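Local atomic coordinates of plasmid Partition par B protein (Enterobacteria phage P1, PDB entry 1ZX4), a protein that binds the plasmid's cis-acting partition sites and controls plasmid partitioning, this chain being its C-terminal part, which includes the helix-turn-helix. Residues C[10-15]-C[44-50]; C[88-93]-C[122-126]; C[17-21]-C[41-45]. One frame throughout, in Å; residues are numbered along the deposited sequence.

Contact 1: C[10-15]-C[44-50]. With nucleotides of chain A.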
loop_
_atom_site.group_PDB
_atom_site.type_symbol
_atom_site.label_atom_id
_atom_site.label_comp_id
_atom_site.label_asym_id
_atom_site.label_seq_id
_atom_site.Cartn_x
_atom_site.Cartn_y
_atom_site.Cartn_z
ATOM N N ILE C 10 -24.932 24.243 -20.020
ATOM C CA ILE C 10 -24.538 25.636 -19.874
ATOM C C ILE C 10 -23.048 25.559 -20.241
ATOM O O ILE C 10 -22.523 26.372 -21.006
ATOM C CB ILE C 10 -24.729 26.110 -18.393
ATOM C CG1 ILE C 10 -24.549 27.623 -18.285
ATOM C CG2 ILE C 10 -23.734 25.421 -17.484
ATOM C CD1 ILE C 10 -25.669 28.427 -18.909
ATOM N N ARG C 11 -22.428 24.491 -19.736
ATOM C CA ARG C 11 -21.029 24.144 -19.929
ATOM C C ARG C 11 -20.520 24.253 -21.366
ATOM O O ARG C 11 -19.470 24.836 -21.603
ATOM C CB ARG C 11 -20.807 22.721 -19.436
ATOM C CG ARG C 11 -19.470 22.482 -18.799
ATOM C CD ARG C 11 -19.592 22.579 -17.294
ATOM N NE ARG C 11 -18.315 22.375 -16.614
ATOM C CZ ARG C 11 -17.501 21.346 -16.824
ATOM N NH1 ARG C 11 -17.815 20.403 -17.712
ATOM N NH2 ARG C 11 -16.372 21.253 -16.132
ATOM N N GLU C 12 -21.240 23.680 -22.321
ATOM C CA GLU C 12 -20.816 23.736 -23.720
ATOM C C GLU C 12 -20.949 25.142 -24.272
ATOM O O GLU C 12 -20.313 25.491 -25.265
ATOM C CB GLU C 12 -21.638 22.770 -24.569
ATOM C CG GLU C 12 -21.263 21.322 -24.357
ATOM C CD GLU C 12 -20.000 20.945 -25.095
ATOM O OE1 GLU C 12 -19.277 20.053 -24.598
ATOM O OE2 GLU C 12 -19.741 21.527 -26.176
ATOM N N ILE C 13 -21.799 25.939 -23.633
ATOM C CA ILE C 13 -21.972 27.324 -24.043
ATOM C C ILE C 13 -20.700 27.940 -23.515
ATOM O O ILE C 13 -20.040 28.714 -24.201
ATOM C CB ILE C 13 -23.154 28.002 -23.338
ATOM C CG1 ILE C 13 -24.397 27.112 -23.408
ATOM C CG2 ILE C 13 -23.418 29.347 -23.987
ATOM C CD1 ILE C 13 -25.574 27.617 -22.587
ATOM N N GLY C 14 -20.372 27.569 -22.279
ATOM C CA GLY C 14 -19.161 28.040 -21.647
ATOM C C GLY C 14 -17.964 27.716 -22.530
ATOM O O GLY C 14 -17.127 28.577 -22.778
ATOM N N LEU C 15 -17.876 26.483 -23.023
ATOM C CA LEU C 15 -16.759 26.098 -23.884
ATOM C C LEU C 15 -16.565 27.193 -24.896
ATOM O O LEU C 15 -15.469 27.683 -25.071
ATOM C CB LEU C 15 -17.054 24.785 -24.616
ATOM C CG LEU C 15 -16.058 24.155 -25.624
ATOM C CD1 LEU C 15 -15.874 25.028 -26.874
ATOM C CD2 LEU C 15 -14.735 23.905 -24.937
ATOM N N ALA C 44 -22.595 31.010 -17.583
ATOM C CA ALA C 44 -22.101 29.998 -18.508
ATOM C C ALA C 44 -20.598 29.687 -18.331
ATOM O O ALA C 44 -20.186 28.523 -18.456
ATOM C CB ALA C 44 -22.385 30.420 -19.925
ATOM N N LEU C 45 -19.778 30.716 -18.066
ATOM C CA LEU C 45 -18.338 30.515 -17.848
ATOM C C LEU C 45 -18.176 30.013 -16.416
ATOM O O LEU C 45 -17.473 29.023 -16.153
ATOM C CB LEU C 45 -17.551 31.816 -18.051
ATOM C CG LEU C 45 -17.621 32.440 -19.448
ATOM C CD1 LEU C 45 -17.211 33.883 -19.305
ATOM C CD2 LEU C 45 -16.739 31.734 -20.474
ATOM N N GLN C 46 -18.858 30.674 -15.487
ATOM C CA GLN C 46 -18.785 30.260 -14.094
ATOM C C GLN C 46 -18.930 28.745 -14.031
ATOM O O GLN C 46 -18.191 28.083 -13.308
ATOM C CB GLN C 46 -19.885 30.922 -13.284
ATOM C CG GLN C 46 -19.530 31.072 -11.835
ATOM C CD GLN C 46 -20.303 32.224 -11.188
ATOM O OE1 GLN C 46 -20.464 33.285 -11.796
ATOM N NE2 GLN C 46 -20.771 32.023 -9.950
ATOM N N ALA C 47 -19.868 28.204 -14.810
ATOM C CA ALA C 47 -20.105 26.765 -14.857
ATOM C C ALA C 47 -19.026 26.048 -15.638
ATOM O O ALA C 47 -18.532 25.017 -15.200
ATOM C CB ALA C 47 -21.446 26.477 -15.486
ATOM N N ALA C 48 -18.665 26.589 -16.800
ATOM C CA ALA C 48 -17.648 25.978 -17.654
ATOM C C ALA C 48 -16.296 25.924 -16.958
ATOM O O ALA C 48 -15.310 25.465 -17.540
ATOM C CB ALA C 48 -17.534 26.744 -18.977
ATOM N N SER C 49 -16.268 26.387 -15.710
ATOM C CA SER C 49 -15.050 26.395 -14.909
ATOM C C SER C 49 -15.069 25.282 -13.874
ATOM O O SER C 49 -14.045 24.961 -13.299
ATOM C CB SER C 49 -14.916 27.708 -14.152
ATOM O OG SER C 49 -15.389 27.542 -12.821
ATOM N N ALA C 50 -16.241 24.719 -13.617
ATOM C CA ALA C 50 -16.375 23.664 -12.622
ATOM C C ALA C 50 -15.350 22.560 -12.833
ATOM O O ALA C 50 -15.147 22.096 -13.950
ATOM C CB ALA C 50 -17.776 23.097 -12.656
ATOM P P DT A 6 -20.883 35.892 -8.094
ATOM O OP1 DT A 6 -20.153 35.169 -7.021
ATOM O OP2 DT A 6 -21.364 35.156 -9.288
ATOM O "O5'" DT A 6 -22.082 36.672 -7.413
ATOM C "C5'" DT A 6 -21.784 37.655 -6.449
ATOM C "C4'" DT A 6 -23.033 38.390 -6.047
ATOM O "O4'" DT A 6 -23.550 39.109 -7.186
ATOM C "C3'" DT A 6 -24.171 37.516 -5.538
ATOM O "O3'" DT A 6 -24.746 38.188 -4.421
ATOM C "C2'" DT A 6 -25.124 37.459 -6.719
ATOM C "C1'" DT A 6 -24.917 38.798 -7.385
ATOM N N1 DT A 6 -25.171 38.867 -8.846
ATOM C C2 DT A 6 -26.022 39.858 -9.304
ATOM O O2 DT A 6 -26.645 40.603 -8.554
ATOM N N3 DT A 6 -26.131 39.943 -10.676
ATOM C C4 DT A 6 -25.524 39.129 -11.611
ATOM O O4 DT A 6 -25.715 39.316 -12.823
ATOM C C5 DT A 6 -24.689 38.083 -11.061
ATOM C C7 DT A 6 -24.022 37.134 -12.009
ATOM C C6 DT A 6 -24.551 38.006 -9.723
#
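A bend at chi2 (97°) turns the chain of R11 toward the C-terminal end of the segment 44-50 and brings the edge of its guanidinium to two backbone carbonyls. NE donates to A47 O at 3.0 Å and NH2 to A50 O at 2.6 Å. Both oxygens lie close to the guanidinium plane, although neither bond is straight, and NE stands above the carbonyl plane of A47. The same oxygen also takes the backbone N of A50, which comes from the other face, so two donors grip it where the chain leaves the helix. In I10, CG1 swings anti to the backbone N (chi1 -170°) and packs on A44 CA and CB, while CG2 meets A47 CB. G14 CA lies 3.4 Å from A48 CB and 3.4 Å from A44 O, the latter a CA-H...O contact. The lack of a side chain at G14 is consistent with the close approach of the axes, 7.4 Å at 97°. On DNA, Q46 NE2 donates to OP2 of DT6 of chain A. Beyond the pair, helix 52-55 sends V55 against R11 and A50, and Y69 of helix 66-78 touches the same two residues.

Contact 2: C[88-93]-C[122-126]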
loop_
_atom_site.group_PDB
_atom_site.type_symbol
_atom_site.label_atom_id
_atom_site.label_comp_id
_atom_site.label_asym_id
_atom_site.label_seq_id
_atom_site.Cartn_x
_atom_site.Cartn_y
_atom_site.Cartn_z
ATOM N N GLN C 88 -7.798 11.989 -4.367
ATOM C CA GLN C 88 -8.080 11.451 -3.041
ATOM C C GLN C 88 -9.553 11.408 -2.659
ATOM O O GLN C 88 -10.051 10.361 -2.256
ATOM C CB GLN C 88 -7.288 12.245 -1.990
ATOM C CG GLN C 88 -7.858 12.189 -0.576
ATOM C CD GLN C 88 -8.425 13.529 -0.123
ATOM O OE1 GLN C 88 -9.271 14.120 -0.800
ATOM N NE2 GLN C 88 -7.959 14.014 1.026
ATOM N N LEU C 89 -10.234 12.546 -2.774
ATOM C CA LEU C 89 -11.647 12.640 -2.427
ATOM C C LEU C 89 -12.470 11.599 -3.154
ATOM O O LEU C 89 -13.252 10.879 -2.538
ATOM C CB LEU C 89 -12.198 14.026 -2.759
ATOM C CG LEU C 89 -13.726 14.136 -2.647
ATOM C CD1 LEU C 89 -14.174 13.696 -1.263
ATOM C CD2 LEU C 89 -14.170 15.558 -2.927
ATOM N N ILE C 90 -12.308 11.541 -4.470
ATOM C CA ILE C 90 -13.025 10.575 -5.284
ATOM C C ILE C 90 -12.935 9.240 -4.571
ATOM O O ILE C 90 -13.937 8.648 -4.181
ATOM C CB ILE C 90 -12.349 10.380 -6.633
ATOM C CG1 ILE C 90 -12.056 11.727 -7.276
ATOM C CG2 ILE C 90 -13.224 9.523 -7.524
ATOM C CD1 ILE C 90 -11.053 11.616 -8.394
ATOM N N GLN C 91 -11.702 8.776 -4.420
ATOM C CA GLN C 91 -11.423 7.519 -3.757
ATOM C C GLN C 91 -12.390 7.354 -2.584
ATOM O O GLN C 91 -13.146 6.386 -2.513
ATOM C CB GLN C 91 -9.973 7.517 -3.250
ATOM C CG GLN C 91 -8.927 7.971 -4.271
ATOM C CD GLN C 91 -8.941 7.157 -5.566
ATOM O OE1 GLN C 91 -8.755 5.936 -5.563
ATOM N NE2 GLN C 91 -9.156 7.839 -6.681
ATOM N N ASN C 92 -12.376 8.332 -1.687
ATOM C CA ASN C 92 -13.222 8.325 -0.497
ATOM C C ASN C 92 -14.719 8.124 -0.737
ATOM O O ASN C 92 -15.308 7.165 -0.227
ATOM C CB ASN C 92 -13.009 9.621 0.288
ATOM C CG ASN C 92 -11.618 9.725 0.870
ATOM O OD1 ASN C 92 -11.266 8.997 1.796
ATOM N ND2 ASN C 92 -10.814 10.630 0.324
ATOM N N ILE C 93 -15.332 9.027 -1.502
ATOM C CA ILE C 93 -16.765 8.944 -1.761
ATOM C C ILE C 93 -17.152 7.873 -2.764
ATOM O O ILE C 93 -18.209 7.274 -2.631
ATOM C CB ILE C 93 -17.360 10.303 -2.248
ATOM C CG1 ILE C 93 -17.040 10.546 -3.723
ATOM C CG2 ILE C 93 -16.788 11.441 -1.436
ATOM C CD1 ILE C 93 -17.696 11.800 -4.286
ATOM N N GLU C 122 -17.607 14.932 2.342
ATOM C CA GLU C 122 -16.331 14.250 2.345
ATOM C C GLU C 122 -15.215 15.255 2.144
ATOM O O GLU C 122 -14.238 15.273 2.885
ATOM C CB GLU C 122 -16.295 13.198 1.243
ATOM C CG GLU C 122 -15.993 11.802 1.758
ATOM C CD GLU C 122 -14.808 11.775 2.703
ATOM O OE1 GLU C 122 -13.800 12.462 2.418
ATOM O OE2 GLU C 122 -14.885 11.058 3.724
ATOM N N ALA C 123 -15.366 16.103 1.138
ATOM C CA ALA C 123 -14.359 17.111 0.871
ATOM C C ALA C 123 -14.208 18.016 2.094
ATOM O O ALA C 123 -13.109 18.478 2.403
ATOM C CB ALA C 123 -14.757 17.927 -0.347
ATOM N N SER C 124 -15.316 18.255 2.793
ATOM C CA SER C 124 -15.312 19.114 3.977
ATOM C C SER C 124 -14.876 18.351 5.221
ATOM O O SER C 124 -14.876 18.886 6.331
ATOM C CB SER C 124 -16.705 19.716 4.200
ATOM O OG SER C 124 -16.723 20.583 5.325
ATOM N N LEU C 125 -14.508 17.091 5.026
ATOM C CA LEU C 125 -14.058 16.244 6.120
ATOM C C LEU C 125 -12.547 16.066 5.941
ATOM O O LEU C 125 -11.798 15.894 6.910
ATOM C CB LEU C 125 -14.794 14.898 6.052
ATOM C CG LEU C 125 -14.723 13.895 7.208
ATOM C CD1 LEU C 125 -15.872 12.894 7.046
ATOM C CD2 LEU C 125 -13.365 13.182 7.242
ATOM N N LEU C 126 -12.113 16.132 4.685
ATOM C CA LEU C 126 -10.710 15.994 4.335
ATOM C C LEU C 126 -10.058 17.344 4.530
ATOM O O LEU C 126 -8.881 17.428 4.858
ATOM C CB LEU C 126 -10.576 15.580 2.875
ATOM C CG LEU C 126 -11.450 14.392 2.484
ATOM C CD1 LEU C 126 -11.534 14.272 0.974
ATOM C CD2 LEU C 126 -10.885 13.135 3.123
#
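L89 reaches across to helix 108-126 with both of its methyls: CG sits anti to the backbone N (chi1 170°), which carries L89 CD1 to 3.5 Å from L126 CD1 and L89 CD2 to 3.6 Å from A123 CB. The side chains of L89 and L126 meet at about a right angle, whereas L89 and E122 slide past one another in opposite directions. I93 holds CG1 between its backbone N and carbonyl carbon (chi1 78°), leaving CG2 to face the CB and CG of E122. The glutamate chain bends at chi2 (-48°), and its carboxylate stacks on the amide of N92, the two planes nearly parallel; E122 OE1 lies 3.6 Å from N92 CB. L126 and N92 approach from opposite directions, L126 CD2 3.8 Å from N92 ND2. Contact between the helices is thus made through side chains, the short axes staying 10.0 Å apart. M79 adds to the apolar layer at L89 and A123, and L57 and L118 at I93. This is buried helix-helix packing within the helical part of the chain, between helices 83-102 and 108-126, about 18 Å from the nearest DNA atom, with T138 and V136 of strand 136-141 touching N92 and L126.

Contact 3: C[17-21]-C[41-45]. With nucleotides of chain B; nucleotides of chain A.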
loop_
_atom_site.group_PDB
_atom_site.type_symbol
_atom_site.label_atom_id
_atom_site.label_comp_id
_atom_site.label_asym_id
_atom_site.label_seq_id
_atom_site.Cartn_x
_atom_site.Cartn_y
_atom_site.Cartn_z
ATOM N N LEU C 17 -17.956 30.371 -24.959
ATOM C CA LEU C 17 -17.667 31.629 -24.293
ATOM C C LEU C 17 -16.193 31.750 -23.918
ATOM O O LEU C 17 -15.657 32.843 -23.887
ATOM C CB LEU C 17 -18.569 31.808 -23.063
ATOM C CG LEU C 17 -20.071 31.623 -23.357
ATOM C CD1 LEU C 17 -20.904 32.187 -22.223
ATOM C CD2 LEU C 17 -20.433 32.322 -24.643
HETATM N N MSE C 18 -15.508 30.655 -23.646
HETATM C CA MSE C 18 -14.099 30.792 -23.330
HETATM C C MSE C 18 -13.292 30.930 -24.596
HETATM O O MSE C 18 -12.370 31.727 -24.677
HETATM C CB MSE C 18 -13.604 29.596 -22.568
HETATM C CG MSE C 18 -14.114 29.601 -21.195
HETATM SE SE MSE C 18 -12.610 29.702 -20.116
HETATM C CE MSE C 18 -12.479 31.601 -19.912
ATOM N N ARG C 19 -13.647 30.146 -25.594
ATOM C CA ARG C 19 -12.936 30.174 -26.854
ATOM C C ARG C 19 -12.798 31.631 -27.299
ATOM O O ARG C 19 -11.737 32.061 -27.751
ATOM C CB ARG C 19 -13.707 29.356 -27.886
ATOM C CG ARG C 19 -12.894 28.924 -29.059
ATOM C CD ARG C 19 -13.833 28.537 -30.144
ATOM N NE ARG C 19 -14.639 27.395 -29.740
ATOM C CZ ARG C 19 -15.789 27.064 -30.313
ATOM N NH1 ARG C 19 -16.286 27.794 -31.306
ATOM N NH2 ARG C 19 -16.423 25.978 -29.922
HETATM N N MSE C 20 -13.875 32.392 -27.150
HETATM C CA MSE C 20 -13.868 33.801 -27.516
HETATM C C MSE C 20 -13.103 34.538 -26.434
HETATM O O MSE C 20 -12.155 35.280 -26.713
HETATM C CB MSE C 20 -15.297 34.316 -27.597
HETATM C CG MSE C 20 -16.154 33.452 -28.481
HETATM SE SE MSE C 20 -17.953 34.059 -28.546
HETATM C CE MSE C 20 -18.117 34.339 -30.458
ATOM N N LYS C 21 -13.509 34.313 -25.193
ATOM C CA LYS C 21 -12.837 34.936 -24.072
ATOM C C LYS C 21 -11.339 34.805 -24.320
ATOM O O LYS C 21 -10.653 35.799 -24.479
ATOM C CB LYS C 21 -13.242 34.264 -22.751
ATOM C CG LYS C 21 -12.513 34.822 -21.545
ATOM C CD LYS C 21 -13.378 34.822 -20.291
ATOM C CE LYS C 21 -12.849 35.811 -19.254
ATOM N NZ LYS C 21 -13.737 37.026 -19.138
ATOM N N VAL C 41 -23.596 35.069 -19.464
ATOM C CA VAL C 41 -22.211 34.810 -19.820
ATOM C C VAL C 41 -21.380 34.652 -18.565
ATOM O O VAL C 41 -20.355 33.965 -18.564
ATOM C CB VAL C 41 -21.615 35.913 -20.696
ATOM C CG1 VAL C 41 -20.226 35.503 -21.132
ATOM C CG2 VAL C 41 -22.476 36.128 -21.931
ATOM N N THR C 42 -21.806 35.276 -17.482
ATOM C CA THR C 42 -21.045 35.082 -16.267
ATOM C C THR C 42 -21.227 33.615 -15.944
ATOM O O THR C 42 -20.276 32.826 -15.953
ATOM C CB THR C 42 -21.602 35.890 -15.124
ATOM O OG1 THR C 42 -21.377 37.282 -15.385
ATOM C CG2 THR C 42 -20.945 35.468 -13.826
ATOM N N ARG C 43 -22.496 33.282 -15.702
ATOM C CA ARG C 43 -22.980 31.955 -15.349
ATOM C C ARG C 43 -22.441 30.852 -16.274
ATOM O O ARG C 43 -21.870 29.865 -15.800
ATOM C CB ARG C 43 -24.519 31.984 -15.352
ATOM C CG ARG C 43 -25.172 32.890 -14.252
ATOM C CD ARG C 43 -26.690 33.180 -14.535
ATOM N NE ARG C 43 -27.341 34.080 -13.570
ATOM C CZ ARG C 43 -28.385 34.882 -13.852
ATOM N NH1 ARG C 43 -28.955 34.938 -15.073
ATOM N NH2 ARG C 43 -28.847 35.683 -12.903
ATOM N N ALA C 44 -22.595 31.010 -17.583
ATOM C CA ALA C 44 -22.101 29.998 -18.508
ATOM C C ALA C 44 -20.598 29.687 -18.331
ATOM O O ALA C 44 -20.186 28.523 -18.456
ATOM C CB ALA C 44 -22.385 30.420 -19.925
ATOM N N LEU C 45 -19.778 30.716 -18.066
ATOM C CA LEU C 45 -18.338 30.515 -17.848
ATOM C C LEU C 45 -18.176 30.013 -16.416
ATOM O O LEU C 45 -17.473 29.023 -16.153
ATOM C CB LEU C 45 -17.551 31.816 -18.051
ATOM C CG LEU C 45 -17.621 32.440 -19.448
ATOM C CD1 LEU C 45 -17.211 33.883 -19.305
ATOM C CD2 LEU C 45 -16.739 31.734 -20.474
ATOM P P DG B 18 -31.170 35.725 -19.980
ATOM O OP1 DG B 18 -31.038 35.375 -21.414
ATOM O OP2 DG B 18 -30.037 35.497 -19.052
ATOM O "O5'" DG B 18 -31.641 37.223 -19.903
ATOM C "C5'" DG B 18 -32.887 37.580 -20.452
ATOM C "C4'" DG B 18 -33.415 38.794 -19.737
ATOM O "O4'" DG B 18 -33.519 38.481 -18.329
ATOM C "C3'" DG B 18 -32.471 39.976 -19.835
ATOM O "O3'" DG B 18 -33.221 41.151 -20.044
ATOM C "C2'" DG B 18 -31.728 39.980 -18.509
ATOM C "C1'" DG B 18 -32.716 39.348 -17.554
ATOM N N9 DG B 18 -32.108 38.528 -16.522
ATOM C C8 DG B 18 -31.119 37.593 -16.689
ATOM N N7 DG B 18 -30.769 37.012 -15.569
ATOM C C5 DG B 18 -31.588 37.600 -14.611
ATOM C C6 DG B 18 -31.682 37.359 -13.210
ATOM O O6 DG B 18 -31.022 36.570 -12.534
ATOM N N1 DG B 18 -32.670 38.153 -12.605
ATOM C C2 DG B 18 -33.464 39.059 -13.284
ATOM N N2 DG B 18 -34.380 39.716 -12.555
ATOM N N3 DG B 18 -33.370 39.299 -14.596
ATOM C C4 DG B 18 -32.422 38.536 -15.187
ATOM P P DT A 5 -17.372 37.295 -13.588
ATOM O OP1 DT A 5 -16.496 36.280 -12.950
ATOM O OP2 DT A 5 -18.068 36.978 -14.868
ATOM O "O5'" DT A 5 -18.395 37.805 -12.482
ATOM C "C5'" DT A 5 -17.884 38.400 -11.305
ATOM C "C4'" DT A 5 -18.955 38.540 -10.251
ATOM O "O4'" DT A 5 -19.792 39.691 -10.497
ATOM C "C3'" DT A 5 -19.888 37.355 -10.037
ATOM O "O3'" DT A 5 -19.969 37.090 -8.633
ATOM C "C2'" DT A 5 -21.215 37.858 -10.580
ATOM C "C1'" DT A 5 -21.145 39.350 -10.322
ATOM N N1 DT A 5 -21.907 40.167 -11.271
ATOM C C2 DT A 5 -22.757 41.140 -10.770
ATOM O O2 DT A 5 -22.896 41.352 -9.566
ATOM N N3 DT A 5 -23.418 41.874 -11.730
ATOM C C4 DT A 5 -23.300 41.737 -13.105
ATOM O O4 DT A 5 -23.931 42.482 -13.863
ATOM C C5 DT A 5 -22.405 40.696 -13.552
ATOM C C7 DT A 5 -22.258 40.466 -15.027
ATOM C C6 DT A 5 -21.759 39.973 -12.627
ATOM P P DT B 17 -30.727 30.234 -17.962
ATOM O OP1 DT B 17 -30.151 29.455 -19.092
ATOM O OP2 DT B 17 -29.827 30.865 -16.948
ATOM O "O5'" DT B 17 -31.684 31.360 -18.525
ATOM C "C5'" DT B 17 -32.833 31.693 -17.766
ATOM C "C4'" DT B 17 -33.315 33.068 -18.132
ATOM O "O4'" DT B 17 -33.994 33.596 -16.970
ATOM C "C3'" DT B 17 -32.131 33.981 -18.369
ATOM O "O3'" DT B 17 -32.400 34.967 -19.326
ATOM C "C2'" DT B 17 -31.886 34.630 -17.029
ATOM C "C1'" DT B 17 -33.253 34.645 -16.379
ATOM N N1 DT B 17 -33.169 34.379 -14.929
ATOM C C2 DT B 17 -34.089 34.998 -14.135
ATOM O O2 DT B 17 -34.963 35.706 -14.585
ATOM N N3 DT B 17 -33.953 34.764 -12.793
ATOM C C4 DT B 17 -32.996 33.983 -12.182
ATOM O O4 DT B 17 -33.009 33.851 -10.955
ATOM C C5 DT B 17 -32.040 33.358 -13.086
ATOM C C7 DT B 17 -30.941 32.520 -12.508
ATOM C C6 DT B 17 -32.186 33.568 -14.400
#
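Helix segments 17-21 and 41-45 cross at 103° with their axes 10.9 Å apart, L17 and L45 being the nearest pair of CA atoms at 6.6 Å. That spacing is filled by aliphatic side chains. The CB of L17 is directed toward the other helix; L17 CD1 lies 3.6 Å from V41 CG1 and also packs on A44 CB. L45 answers from across the gap: chi1 of -62° sets CG anti to the carbonyl carbon, and L45 CD2 comes to 3.5 Å from CG of the selenomethionine M18, while CD1 meets K21 CD more loosely. K21 NZ bonds Q27 OE1. The far side of helix 38-48 faces DNA. R43 runs extended from CG to NE and gives NH1 to N7 of DG18 of chain B at 2.8 Å, a nearly straight bond of 164°, with NH2 also donating to O6, at a modelled distance too short to press; the methyl C7 of DT17 of chain B lies over one face of the guanidinium. T42 packs its CG2 on the phosphate oxygen OP2 of DT5 of chain A. This is consistent with 38-48 being the recognition helix of the helix-turn-helix. Around the apolar seam, L36 touches L17 and V41, and helix 27-35 meets M20 through I30 and E34.

Contacts 1 and 3 are two parts of one interface: both join helix 10-22 to helix 38-48, share A44 and L45, and have centres 6 Å apart. Both are partly buried. Their chemistry differs along the crossing, since contact 1 combines close backbone approach with arginine-to-carbonyl bonds, whereas contact 3 is wider and purely aliphatic between its helices. Q46 and R43, on the same helix 38-48, reach a phosphate and a guanine. Contact 2 lies later in the chain, 24 Å and 29 Å from contacts 1 and 3 between centres, uses helices 83-102 and 108-126, and is buried near the chain's centre, away from DNA.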